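Local coordinates for protein integral membrane indolylacetylinositol arabinosyltransferase EmbB (Mycolicibacterium smegmatis MC2 155, PDB 7BVC) that is a membrane protein that probably transfers arabinose units to build the arabinan of mycobacterial cell-wall arabinogalactan, at residues Q834-R838 / D936-Q941; I862-I868 / D943-T948; P757-L761 / V823-G827; I778-I783 / P909-W913; T882-E886 / N915-P919. All coordinates share one frame; numbering follows the deposited sequence.

Contact 1. Residues Q834-R838 / D936-Q941; sequences QQESR and DLSLSQ. With CA (calcium ion), chain K.
D936, bridged to S837, has its CG swung opposite the backbone N (chi1 162°), which sends OD2 to the calcium ion. Opposite L939, Q834 folds at chi2 (-51°) and lays its CB and CG against that leucine's backbone carbonyl and branch. The calcium takes D936 OD2 at 2.7 Å and S938 O at 2.5 Å, with D943 O as a third ligand. One carboxylate oxygen and two peptide carbonyls thus hold the 936-943 loop around the ion, and the cation would be expected to polarise both peptides. The D936 and S837 backbones form an antiparallel hydrogen-bonded pair: S837 N to D936 O is 3.2 Å and nearly straight (177°), while the return bond from D936 N to S837 O is weak. Beyond it the leucines carry the contact. L939 CD2 lies 3.6 Å from Q835 N and 3.9 Å from Q834 CB. The L937 side chain runs aslant that of E836, its CD2 3.8 Å from E836 OE2, and the same methyl meets the edge of the R838 guanidinium, 4.0 Å from NE. S837 OG bonds G768 O, and E836 and L939 also pack on apolar side chains of another protein chain. The pair joins the beginning of strand 837-845 to the end of strand 929-936 in one sheet of the C-terminal domain, just where the chain leaves for strand 945-947.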
# COMPACT_ATOMS: atom_id res chain seq x y z
N GLN B 834 4.39 -32.20 25.68
CA GLN B 834 4.83 -30.93 26.23
C GLN B 834 5.03 -31.03 27.74
O GLN B 834 4.52 -31.94 28.40
CB GLN B 834 3.81 -29.83 25.90
CG GLN B 834 3.45 -29.78 24.43
CD GLN B 834 4.67 -29.75 23.53
OE1 GLN B 834 5.63 -29.02 23.79
NE2 GLN B 834 4.64 -30.54 22.46
N GLN B 835 5.79 -30.08 28.27
CA GLN B 835 6.24 -30.16 29.66
C GLN B 835 6.71 -28.79 30.11
O GLN B 835 6.97 -27.90 29.29
CB GLN B 835 7.36 -31.20 29.81
CG GLN B 835 7.62 -31.68 31.22
CD GLN B 835 8.70 -32.73 31.28
OE1 GLN B 835 9.39 -32.99 30.28
NE2 GLN B 835 8.87 -33.35 32.44
N GLU B 836 6.81 -28.62 31.42
CA GLU B 836 7.42 -27.45 32.03
C GLU B 836 8.89 -27.74 32.24
O GLU B 836 9.24 -28.74 32.88
CB GLU B 836 6.74 -27.09 33.34
CG GLU B 836 5.36 -26.47 33.19
CD GLU B 836 4.78 -26.02 34.51
OE1 GLU B 836 4.84 -26.80 35.48
OE2 GLU B 836 4.27 -24.88 34.57
N SER B 837 9.75 -26.87 31.72
CA SER B 837 11.18 -27.12 31.67
C SER B 837 11.93 -26.14 32.56
O SER B 837 11.58 -24.96 32.65
CB SER B 837 11.70 -27.00 30.23
OG SER B 837 11.36 -28.15 29.48
N ARG B 838 12.96 -26.65 33.24
CA ARG B 838 13.83 -25.83 34.07
C ARG B 838 15.28 -26.23 33.81
O ARG B 838 15.56 -27.33 33.32
CB ARG B 838 13.50 -25.97 35.56
CG ARG B 838 12.31 -25.15 36.01
CD ARG B 838 11.03 -25.96 35.93
NE ARG B 838 9.87 -25.20 36.38
CZ ARG B 838 9.28 -25.37 37.56
NH1 ARG B 838 9.74 -26.28 38.41
NH2 ARG B 838 8.23 -24.64 37.89
N ASP B 936 10.90 -22.39 30.63
CA ASP B 936 9.87 -22.39 29.60
C ASP B 936 8.61 -23.02 30.19
O ASP B 936 8.58 -24.22 30.45
CB ASP B 936 10.33 -23.16 28.36
CG ASP B 936 9.19 -23.56 27.45
OD1 ASP B 936 8.82 -22.76 26.57
OD2 ASP B 936 8.66 -24.68 27.61
N LEU B 937 7.58 -22.20 30.41
CA LEU B 937 6.38 -22.63 31.10
C LEU B 937 5.15 -22.68 30.20
O LEU B 937 4.03 -22.73 30.71
CB LEU B 937 6.10 -21.72 32.30
CG LEU B 937 7.18 -21.67 33.38
CD1 LEU B 937 6.74 -20.76 34.51
CD2 LEU B 937 7.50 -23.06 33.89
N SER B 938 5.33 -22.66 28.88
CA SER B 938 4.22 -22.73 27.94
C SER B 938 4.15 -24.13 27.35
O SER B 938 5.17 -24.68 26.93
CB SER B 938 4.39 -21.69 26.83
OG SER B 938 3.22 -21.61 26.03
N LEU B 939 2.94 -24.69 27.31
CA LEU B 939 2.73 -26.01 26.74
C LEU B 939 2.39 -25.97 25.26
O LEU B 939 2.07 -27.02 24.68
CB LEU B 939 1.62 -26.75 27.49
CG LEU B 939 1.85 -27.11 28.96
CD1 LEU B 939 0.68 -27.94 29.45
CD2 LEU B 939 3.15 -27.85 29.14
N SER B 940 2.44 -24.81 24.63
CA SER B 940 2.28 -24.76 23.19
C SER B 940 3.53 -25.33 22.51
O SER B 940 4.63 -25.32 23.07
CB SER B 940 2.04 -23.32 22.72
OG SER B 940 2.24 -23.21 21.32
N GLN B 941 3.34 -25.83 21.29
CA GLN B 941 4.46 -26.46 20.60
C GLN B 941 5.40 -25.43 19.99
O GLN B 941 6.59 -25.70 19.84
CB GLN B 941 3.94 -27.41 19.51
CG GLN B 941 4.97 -28.44 19.08
CD GLN B 941 4.48 -29.29 17.92
OE1 GLN B 941 3.45 -29.02 17.33
NE2 GLN B 941 5.24 -30.34 17.61
CA CA K . 7.11 -25.62 25.61

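Contact 2. Residues I862-I868 / D943-T948. With CA (calcium ion), chain K.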
# COMPACT_ATOMS: atom_id res chain seq x y z
N ILE B 862 25.42 -14.64 25.55
CA ILE B 862 24.90 -16.01 25.50
C ILE B 862 24.21 -16.21 24.16
O ILE B 862 23.28 -15.47 23.83
CB ILE B 862 23.92 -16.30 26.65
CG1 ILE B 862 24.66 -16.33 27.99
CG2 ILE B 862 23.20 -17.62 26.42
CD1 ILE B 862 23.75 -16.63 29.16
N THR B 863 24.65 -17.21 23.40
CA THR B 863 24.03 -17.52 22.12
C THR B 863 22.79 -18.38 22.37
O THR B 863 22.90 -19.46 22.94
CB THR B 863 25.01 -18.24 21.20
OG1 THR B 863 26.31 -17.65 21.32
CG2 THR B 863 24.55 -18.13 19.75
N ALA B 864 21.63 -17.90 21.93
CA ALA B 864 20.39 -18.57 22.27
C ALA B 864 19.39 -18.45 21.12
O ALA B 864 19.49 -17.57 20.27
CB ALA B 864 19.77 -18.00 23.55
N ALA B 865 18.43 -19.37 21.12
CA ALA B 865 17.31 -19.36 20.20
C ALA B 865 16.02 -19.60 20.98
O ALA B 865 16.04 -19.96 22.16
CB ALA B 865 17.47 -20.41 19.10
N GLY B 866 14.89 -19.40 20.30
CA GLY B 866 13.61 -19.70 20.90
C GLY B 866 12.62 -18.56 20.90
O GLY B 866 12.38 -17.93 19.86
N THR B 867 12.01 -18.30 22.05
CA THR B 867 11.04 -17.23 22.25
C THR B 867 11.40 -16.40 23.48
O THR B 867 10.57 -16.08 24.33
CB THR B 867 9.62 -17.81 22.32
OG1 THR B 867 8.65 -16.75 22.32
CG2 THR B 867 9.44 -18.71 23.54
N ILE B 868 12.68 -16.04 23.56
CA ILE B 868 13.21 -15.37 24.75
C ILE B 868 12.50 -14.04 24.97
O ILE B 868 12.00 -13.40 24.03
CB ILE B 868 14.73 -15.16 24.59
CG1 ILE B 868 15.40 -16.45 24.13
CG2 ILE B 868 15.35 -14.71 25.90
CD1 ILE B 868 15.22 -17.59 25.08
N ASP B 943 6.37 -22.70 21.36
CA ASP B 943 6.95 -21.92 22.45
C ASP B 943 8.05 -22.77 23.09
O ASP B 943 7.76 -23.67 23.89
CB ASP B 943 5.90 -21.51 23.46
CG ASP B 943 4.93 -20.48 22.91
OD1 ASP B 943 5.33 -19.71 22.01
OD2 ASP B 943 3.78 -20.43 23.38
N TRP B 944 9.30 -22.47 22.75
CA TRP B 944 10.44 -23.25 23.20
C TRP B 944 11.63 -22.32 23.35
O TRP B 944 11.60 -21.16 22.92
CB TRP B 944 10.76 -24.38 22.21
CG TRP B 944 11.02 -23.87 20.83
CD1 TRP B 944 10.10 -23.54 19.89
CD2 TRP B 944 12.30 -23.61 20.25
NE1 TRP B 944 10.72 -23.09 18.75
CE2 TRP B 944 12.07 -23.13 18.94
CE3 TRP B 944 13.62 -23.74 20.69
CZ2 TRP B 944 13.11 -22.78 18.09
CZ3 TRP B 944 14.65 -23.39 19.84
CH2 TRP B 944 14.39 -22.92 18.55
N ILE B 945 12.70 -22.83 23.97
CA ILE B 945 13.95 -22.10 24.14
C ILE B 945 15.11 -23.05 23.92
O ILE B 945 14.95 -24.27 23.83
CB ILE B 945 14.06 -21.42 25.52
CG1 ILE B 945 13.95 -22.45 26.64
CG2 ILE B 945 12.99 -20.35 25.69
CD1 ILE B 945 13.80 -21.84 28.02
N ALA B 946 16.31 -22.47 23.84
CA ALA B 946 17.56 -23.20 23.66
C ALA B 946 18.70 -22.27 23.99
O ALA B 946 18.67 -21.09 23.62
CB ALA B 946 17.70 -23.73 22.22
N VAL B 947 19.71 -22.78 24.70
CA VAL B 947 20.76 -21.95 25.26
C VAL B 947 22.13 -22.56 24.95
O VAL B 947 22.24 -23.56 24.24
CB VAL B 947 20.60 -21.75 26.78
CG1 VAL B 947 19.36 -20.92 27.08
CG2 VAL B 947 20.52 -23.09 27.49
N THR B 948 23.17 -21.93 25.49
CA THR B 948 24.55 -22.36 25.33
C THR B 948 25.36 -21.69 26.44
O THR B 948 24.92 -20.67 27.00
CB THR B 948 25.10 -21.98 23.95
OG1 THR B 948 26.23 -22.80 23.63
CG2 THR B 948 25.56 -20.54 23.94
CA CA K . 7.11 -25.62 25.61
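The indole of W944 carries G866 CA over one face, 3.9 Å from the centre of the six-membered ring and 6° off its normal, a CH-pi contact. A946 CB sits at the ring edge, in plane, Y829 meets the ring edge-to-face, and A865 CB approaches obliquely, 4.0 Å from CH2. W944 reaches this place because its CG lies between backbone N and carbonyl carbon (chi1 58°), folding the ring back beside its own strand and across to the neighbour. G866 has positive phi, and without a side chain its CA can come close to W944 and I945. The backbones run antiparallel. A865 and A946 form a hydrogen-bonded pair, A865 N giving to A946 O at 3.0 Å and 160°, with a weak return bond; G866 and I945 follow as a non-hydrogen-bonded pair. A further weak bond, T867 N to W944 O at 3.0 Å, extends the pairing beyond the strand. The I868 and I945 side chains cross at about a right angle, I868 CD1 3.6 Å from I945 CG2. T863 and T948 lie side by side, T863 CB 3.6 Å from T948 CG2, while their hydroxyls bond R951 and P824 O respectively. At the start of the segment D943 O binds the calcium at 2.7 Å, so the metal loop leads directly into this strand. The two strands form the middle of a four-stranded antiparallel sheet, with strand 914-918 flanking 860-866 and strand 826-827 flanking 945-947; I862, I868, I945 and V947 face strands 882-889 and 929-936 of the partner sheet.

Contact 3. Residues P757-L761 / V823-G827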
# COMPACT_ATOMS: atom_id res chain seq x y z
N PRO B 757 23.96 -36.10 31.91
CA PRO B 757 24.29 -36.29 30.50
C PRO B 757 24.32 -35.02 29.67
O PRO B 757 24.87 -35.05 28.55
CB PRO B 757 23.16 -37.22 30.02
CG PRO B 757 22.00 -36.81 30.85
CD PRO B 757 22.54 -36.38 32.20
N LEU B 758 23.76 -33.92 30.16
CA LEU B 758 23.80 -32.66 29.44
C LEU B 758 25.12 -31.91 29.62
O LEU B 758 25.31 -30.86 29.00
CB LEU B 758 22.65 -31.76 29.88
CG LEU B 758 21.41 -31.71 28.98
CD1 LEU B 758 20.36 -30.79 29.56
CD2 LEU B 758 21.80 -31.26 27.58
N GLY B 759 26.02 -32.42 30.46
CA GLY B 759 27.27 -31.75 30.73
C GLY B 759 27.12 -30.77 31.87
O GLY B 759 26.21 -30.88 32.70
N PRO B 760 28.02 -29.79 31.95
CA PRO B 760 27.87 -28.72 32.95
C PRO B 760 26.86 -27.65 32.56
O PRO B 760 26.50 -26.84 33.42
CB PRO B 760 29.28 -28.14 33.04
CG PRO B 760 29.87 -28.38 31.71
CD PRO B 760 29.31 -29.69 31.24
N LEU B 761 26.40 -27.63 31.31
CA LEU B 761 25.39 -26.65 30.91
C LEU B 761 24.05 -26.95 31.57
O LEU B 761 23.36 -26.03 32.03
CB LEU B 761 25.26 -26.63 29.39
CG LEU B 761 24.09 -25.82 28.81
CD1 LEU B 761 24.19 -24.36 29.24
CD2 LEU B 761 24.07 -25.93 27.30
N VAL B 823 31.22 -26.58 22.04
CA VAL B 823 30.11 -25.77 22.52
C VAL B 823 28.89 -26.68 22.66
O VAL B 823 28.31 -27.10 21.65
CB VAL B 823 29.82 -24.60 21.58
CG1 VAL B 823 28.95 -23.57 22.26
CG2 VAL B 823 31.13 -23.97 21.12
N PRO B 824 28.46 -27.01 23.87
CA PRO B 824 27.26 -27.83 24.06
C PRO B 824 26.00 -27.01 23.79
O PRO B 824 26.04 -25.79 23.62
CB PRO B 824 27.35 -28.25 25.53
CG PRO B 824 28.17 -27.19 26.17
CD PRO B 824 29.17 -26.77 25.14
N VAL B 825 24.86 -27.71 23.73
CA VAL B 825 23.55 -27.11 23.50
C VAL B 825 22.55 -27.79 24.43
O VAL B 825 22.82 -28.84 25.01
CB VAL B 825 23.09 -27.24 22.03
CG1 VAL B 825 22.00 -26.23 21.69
CG2 VAL B 825 24.26 -27.08 21.06
N ALA B 826 21.38 -27.17 24.58
CA ALA B 826 20.28 -27.74 25.33
C ALA B 826 19.00 -27.04 24.90
O ALA B 826 18.96 -25.81 24.83
CB ALA B 826 20.49 -27.60 26.84
N GLY B 827 17.95 -27.82 24.63
CA GLY B 827 16.74 -27.28 24.07
C GLY B 827 15.50 -27.83 24.74
O GLY B 827 15.52 -28.90 25.36
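L758 and L761 converge on A826, whose CB lies 4.0 Å from L758 CD2 and 4.0 Å from L761 CD2; the two methyls come to it from directions roughly at right angles. Different conformations bring them there. L761 holds CG opposite its backbone N (chi1 171°) and turns CD2 inward at chi2, so this single branch runs along the P824-V825 backbone, 3.7 Å from V825 C, before reaching the alanine. L758 starts from a bond that leads past the other segment, and its chi1 of -99° with an extended chi2 then carries the isobutyl end back across. L758 CD2 comes to 3.7 Å from V825 O, and CD1 also approaches the methyl of A826. V825 therefore takes part mainly through its peptide, which both leucines touch, while its side chain points away. At the far end L761 CB meets the ring of P824 more loosely, at 4.4 Å from CG. Several backbone groups have partners elsewhere: L761 O accepts from S841 OG, the P760 and A826 backbones bond those of A842 and V947, and P824 O bonds T948 OG1. The loop thus lies against outermost strand 826-827 and touches strand 837-845. With no hydrogen bond between the segments, this patch joins loop to strand through methyl groups, a proline ring and the flank of a peptide, so the fit rests on burial of apolar surface.

Contact 4. Residues I778-I783 / P909-W913; sequences IIAEAI and PTPSW
I778 and W913 form the apolar centre of a loop-to-loop contact, built round a single beta bridge between A780 and W913 in a domain whose family relatives have a galactose-binding-like beta-sandwich. With CG1 beside the backbone N (chi1 -57°), I778 puts CG2 opposite that N, and this methyl comes obliquely to the pyrrole end of the indole, 3.4 Å from CD1; the two side chains cross at about a right angle. I778 O lies in the plane of the same ring, at its edge. The six-membered end of the indole continues past this contact to A864 and A865 and touches V825, so W913 ties the loops to the sheet beside them. A second apolar patch lies on the other side of the bridge: I783 and P911 also cross nearly at right angles, I783 CD1 lying 3.8 Å from P911 CD and 4.4 Å from P909 CB. P909 CG lies against the backbone where E781 joins A782. Between the patches S912 presents its CB, rather than its hydroxyl, to two carbonyls, at 3.2 Å from A782 O and 3.6 Å from I779 O. E781 takes the left-handed helical backbone conformation, which swings the chain round S912 and brings A782 O to it. The polar part is the bridge itself, in which both the N and the O of W913 are held by residues flanking A780. W913 N gives to I779 O at 3.1 Å, almost straight at 175°. The other bond is more bent: E781 N to W913 O, 3.1 Å and 141°.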
# COMPACT_ATOMS: atom_id res chain seq x y z
N ILE B 778 16.91 -23.76 11.65
CA ILE B 778 17.15 -22.61 12.52
C ILE B 778 18.53 -22.07 12.19
O ILE B 778 19.53 -22.78 12.32
CB ILE B 778 17.03 -22.98 14.00
CG1 ILE B 778 15.65 -23.58 14.29
CG2 ILE B 778 17.23 -21.75 14.87
CD1 ILE B 778 14.53 -22.57 14.26
N ILE B 779 18.58 -20.81 11.76
CA ILE B 779 19.80 -20.21 11.24
C ILE B 779 20.11 -18.93 12.02
O ILE B 779 19.30 -18.44 12.79
CB ILE B 779 19.69 -19.91 9.73
CG1 ILE B 779 18.40 -19.15 9.44
CG2 ILE B 779 19.74 -21.19 8.93
CD1 ILE B 779 18.16 -18.90 7.98
N ALA B 780 21.32 -18.42 11.80
CA ALA B 780 21.83 -17.27 12.54
C ALA B 780 21.22 -15.98 12.00
O ALA B 780 21.46 -15.61 10.84
CB ALA B 780 23.35 -17.22 12.47
N GLU B 781 20.43 -15.30 12.83
CA GLU B 781 19.92 -13.96 12.54
C GLU B 781 19.11 -13.92 11.25
O GLU B 781 19.25 -13.00 10.44
CB GLU B 781 21.06 -12.93 12.49
CG GLU B 781 21.91 -12.90 13.74
CD GLU B 781 23.06 -11.92 13.63
OE1 GLU B 781 22.99 -11.02 12.77
OE2 GLU B 781 24.03 -12.05 14.41
N ALA B 782 18.25 -14.92 11.06
CA ALA B 782 17.38 -14.97 9.89
C ALA B 782 16.26 -15.96 10.16
O ALA B 782 16.24 -16.64 11.19
CB ALA B 782 18.16 -15.34 8.63
N ILE B 783 15.33 -16.05 9.22
CA ILE B 783 14.22 -16.99 9.31
C ILE B 783 14.10 -17.72 7.98
O ILE B 783 13.57 -17.17 7.01
CB ILE B 783 12.90 -16.28 9.69
CG1 ILE B 783 13.02 -15.63 11.06
CG2 ILE B 783 11.74 -17.27 9.67
CD1 ILE B 783 11.84 -14.77 11.43
N PRO B 909 15.89 -11.41 15.54
CA PRO B 909 14.53 -11.87 15.24
C PRO B 909 14.00 -12.83 16.30
O PRO B 909 14.71 -13.18 17.24
CB PRO B 909 14.68 -12.56 13.88
CG PRO B 909 15.99 -12.07 13.33
CD PRO B 909 16.86 -11.84 14.52
N THR B 910 12.74 -13.27 16.15
CA THR B 910 12.11 -14.03 17.22
C THR B 910 12.67 -15.45 17.34
O THR B 910 13.20 -15.79 18.41
CB THR B 910 10.59 -14.02 17.06
OG1 THR B 910 10.15 -12.69 16.74
CG2 THR B 910 9.91 -14.48 18.34
N PRO B 911 12.59 -16.31 16.32
CA PRO B 911 13.01 -17.70 16.51
C PRO B 911 14.44 -18.01 16.09
O PRO B 911 14.83 -19.18 16.13
CB PRO B 911 12.02 -18.46 15.60
CG PRO B 911 11.41 -17.41 14.67
CD PRO B 911 12.10 -16.11 14.95
N SER B 912 15.23 -17.02 15.70
CA SER B 912 16.54 -17.27 15.12
C SER B 912 17.57 -17.57 16.21
O SER B 912 17.26 -17.59 17.40
CB SER B 912 16.97 -16.08 14.27
OG SER B 912 17.13 -14.92 15.07
N TRP B 913 18.81 -17.81 15.80
CA TRP B 913 19.95 -17.88 16.70
C TRP B 913 20.50 -16.47 16.85
O TRP B 913 20.84 -15.83 15.85
CB TRP B 913 21.03 -18.81 16.16
CG TRP B 913 20.82 -20.28 16.43
CD1 TRP B 913 20.51 -21.24 15.51
CD2 TRP B 913 20.95 -20.95 17.68
NE1 TRP B 913 20.42 -22.46 16.12
CE2 TRP B 913 20.68 -22.32 17.45
CE3 TRP B 913 21.24 -20.54 18.98
CZ2 TRP B 913 20.70 -23.26 18.47
CZ3 TRP B 913 21.27 -21.48 19.99
CH2 TRP B 913 21.00 -22.83 19.73

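Contact 5. Residues T882-E886 / N915-P919; sequences TVDLE and NLRYP
L885 and Y918, with V883 and L916 beside them, meet across the interior of the beta-sandwich, where strand 882-886 of one sheet faces strand 915-918 of the other. The strand segments approach to 9.1 Å and cross at -36°, so side chains, not backbones, bridge the gap. The ring contact is the main one. L885 CB sits over the centre of one face of the Y918 ring, 4.1 Å from the centroid and 6° off the normal, a CH-pi contact. With CG opposite the backbone N (chi1 -160°), the isobutyl group of L885 crosses the same ring obliquely, CD2 coming to 4.0 Å from Y918 CD2. Aliphatic packing supplies the rest: V883 CG1 and L916 CD1 meet at 4.0 Å, their side chains at about a right angle. I862 of strand 860-866 and I868 just after it continue this core, packing on L885 and V883 respectively, while A934 and V932 border V883. Polar groups take a smaller share. On the other face of its strand, the buried E886 forms salt bridges with R901 and R931. Y918 lies along strand 882-886 with its OH beside the V883 peptide, 3.5 Å from V883 O.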
# COMPACT_ATOMS: atom_id res chain seq x y z
N THR B 882 11.88 -17.38 29.63
CA THR B 882 12.94 -16.60 30.26
C THR B 882 14.28 -17.31 30.19
O THR B 882 14.36 -18.53 30.37
CB THR B 882 12.60 -16.29 31.72
OG1 THR B 882 12.52 -17.52 32.46
CG2 THR B 882 11.28 -15.56 31.82
N VAL B 883 15.32 -16.53 29.92
CA VAL B 883 16.71 -16.94 30.11
C VAL B 883 17.43 -15.77 30.77
O VAL B 883 17.50 -14.68 30.20
CB VAL B 883 17.41 -17.31 28.79
CG1 VAL B 883 18.88 -17.60 29.04
CG2 VAL B 883 16.74 -18.52 28.17
N ASP B 884 17.95 -15.99 31.98
CA ASP B 884 18.57 -14.92 32.74
C ASP B 884 19.98 -15.30 33.16
O ASP B 884 20.52 -16.31 32.70
CB ASP B 884 17.73 -14.57 33.97
CG ASP B 884 16.54 -13.70 33.62
OD1 ASP B 884 16.47 -13.22 32.47
OD2 ASP B 884 15.67 -13.49 34.49
N LEU B 885 20.59 -14.50 34.02
CA LEU B 885 21.99 -14.70 34.40
C LEU B 885 22.14 -14.40 35.88
O LEU B 885 22.01 -13.25 36.29
CB LEU B 885 22.90 -13.80 33.57
CG LEU B 885 24.36 -14.23 33.50
CD1 LEU B 885 24.53 -15.26 32.41
CD2 LEU B 885 25.28 -13.04 33.28
N GLU B 886 22.42 -15.43 36.67
CA GLU B 886 22.64 -15.26 38.10
C GLU B 886 24.13 -15.12 38.38
O GLU B 886 24.95 -15.85 37.82
CB GLU B 886 22.06 -16.43 38.88
CG GLU B 886 20.60 -16.27 39.24
CD GLU B 886 20.26 -16.90 40.57
OE1 GLU B 886 21.14 -17.57 41.15
OE2 GLU B 886 19.11 -16.73 41.04
N ASN B 915 22.29 -13.35 19.93
CA ASN B 915 23.15 -13.11 21.08
C ASN B 915 22.37 -12.33 22.14
O ASN B 915 21.76 -11.30 21.83
CB ASN B 915 24.40 -12.33 20.67
CG ASN B 915 25.46 -13.22 20.06
OD1 ASN B 915 25.62 -14.38 20.45
ND2 ASN B 915 26.20 -12.68 19.11
N LEU B 916 22.40 -12.82 23.37
CA LEU B 916 21.83 -12.13 24.52
C LEU B 916 22.97 -11.42 25.24
O LEU B 916 23.98 -12.04 25.57
CB LEU B 916 21.14 -13.10 25.47
CG LEU B 916 20.36 -14.29 24.90
CD1 LEU B 916 19.67 -15.06 26.01
CD2 LEU B 916 19.36 -13.85 23.84
N ARG B 917 22.80 -10.12 25.46
CA ARG B 917 23.84 -9.26 26.00
C ARG B 917 23.62 -9.01 27.49
O ARG B 917 22.49 -8.80 27.93
CB ARG B 917 23.88 -7.91 25.27
CG ARG B 917 24.41 -7.97 23.84
CD ARG B 917 23.30 -8.28 22.85
NE ARG B 917 23.77 -8.29 21.47
CZ ARG B 917 23.54 -7.32 20.60
NH1 ARG B 917 22.85 -6.25 20.97
NH2 ARG B 917 24.01 -7.41 19.37
N TYR B 918 24.71 -9.02 28.25
CA TYR B 918 24.69 -8.65 29.66
C TYR B 918 25.89 -7.76 29.91
O TYR B 918 27.03 -8.25 29.98
CB TYR B 918 24.72 -9.88 30.57
CG TYR B 918 23.66 -10.91 30.26
CD1 TYR B 918 22.33 -10.68 30.58
CD2 TYR B 918 23.98 -12.11 29.64
CE1 TYR B 918 21.36 -11.62 30.30
CE2 TYR B 918 23.02 -13.05 29.35
CZ TYR B 918 21.71 -12.80 29.69
OH TYR B 918 20.74 -13.73 29.40
N PRO B 919 25.70 -6.45 30.00
CA PRO B 919 26.83 -5.56 30.25
C PRO B 919 27.42 -5.82 31.63
O PRO B 919 26.70 -6.08 32.60
CB PRO B 919 26.21 -4.16 30.17
CG PRO B 919 24.76 -4.37 30.43
CD PRO B 919 24.43 -5.71 29.86

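How the contacts relate
Following the chain, contact 3 closes first, when 823-827 returns to 757-761. Residues 778-783 lie inside that loop, but their partner 909-913 comes much later, so contact 4 crosses contact 3, and also contacts 1, 2 and 5. Segments 834-838 and 862-868 then open contacts 1 and 2. Contact 5 opens at 882-886, closes at 915-919, just after contact 4 closes, and nests inside contacts 1 and 2. These close in turn at 936-941 and 943-948; they cross, and share the calcium ion. Contacts 1 and 2 each join strands within one sheet, contact 5 joins the two sheets, contact 3 sets a loop against an edge strand, and contact 4 joins two loops beside the sheet.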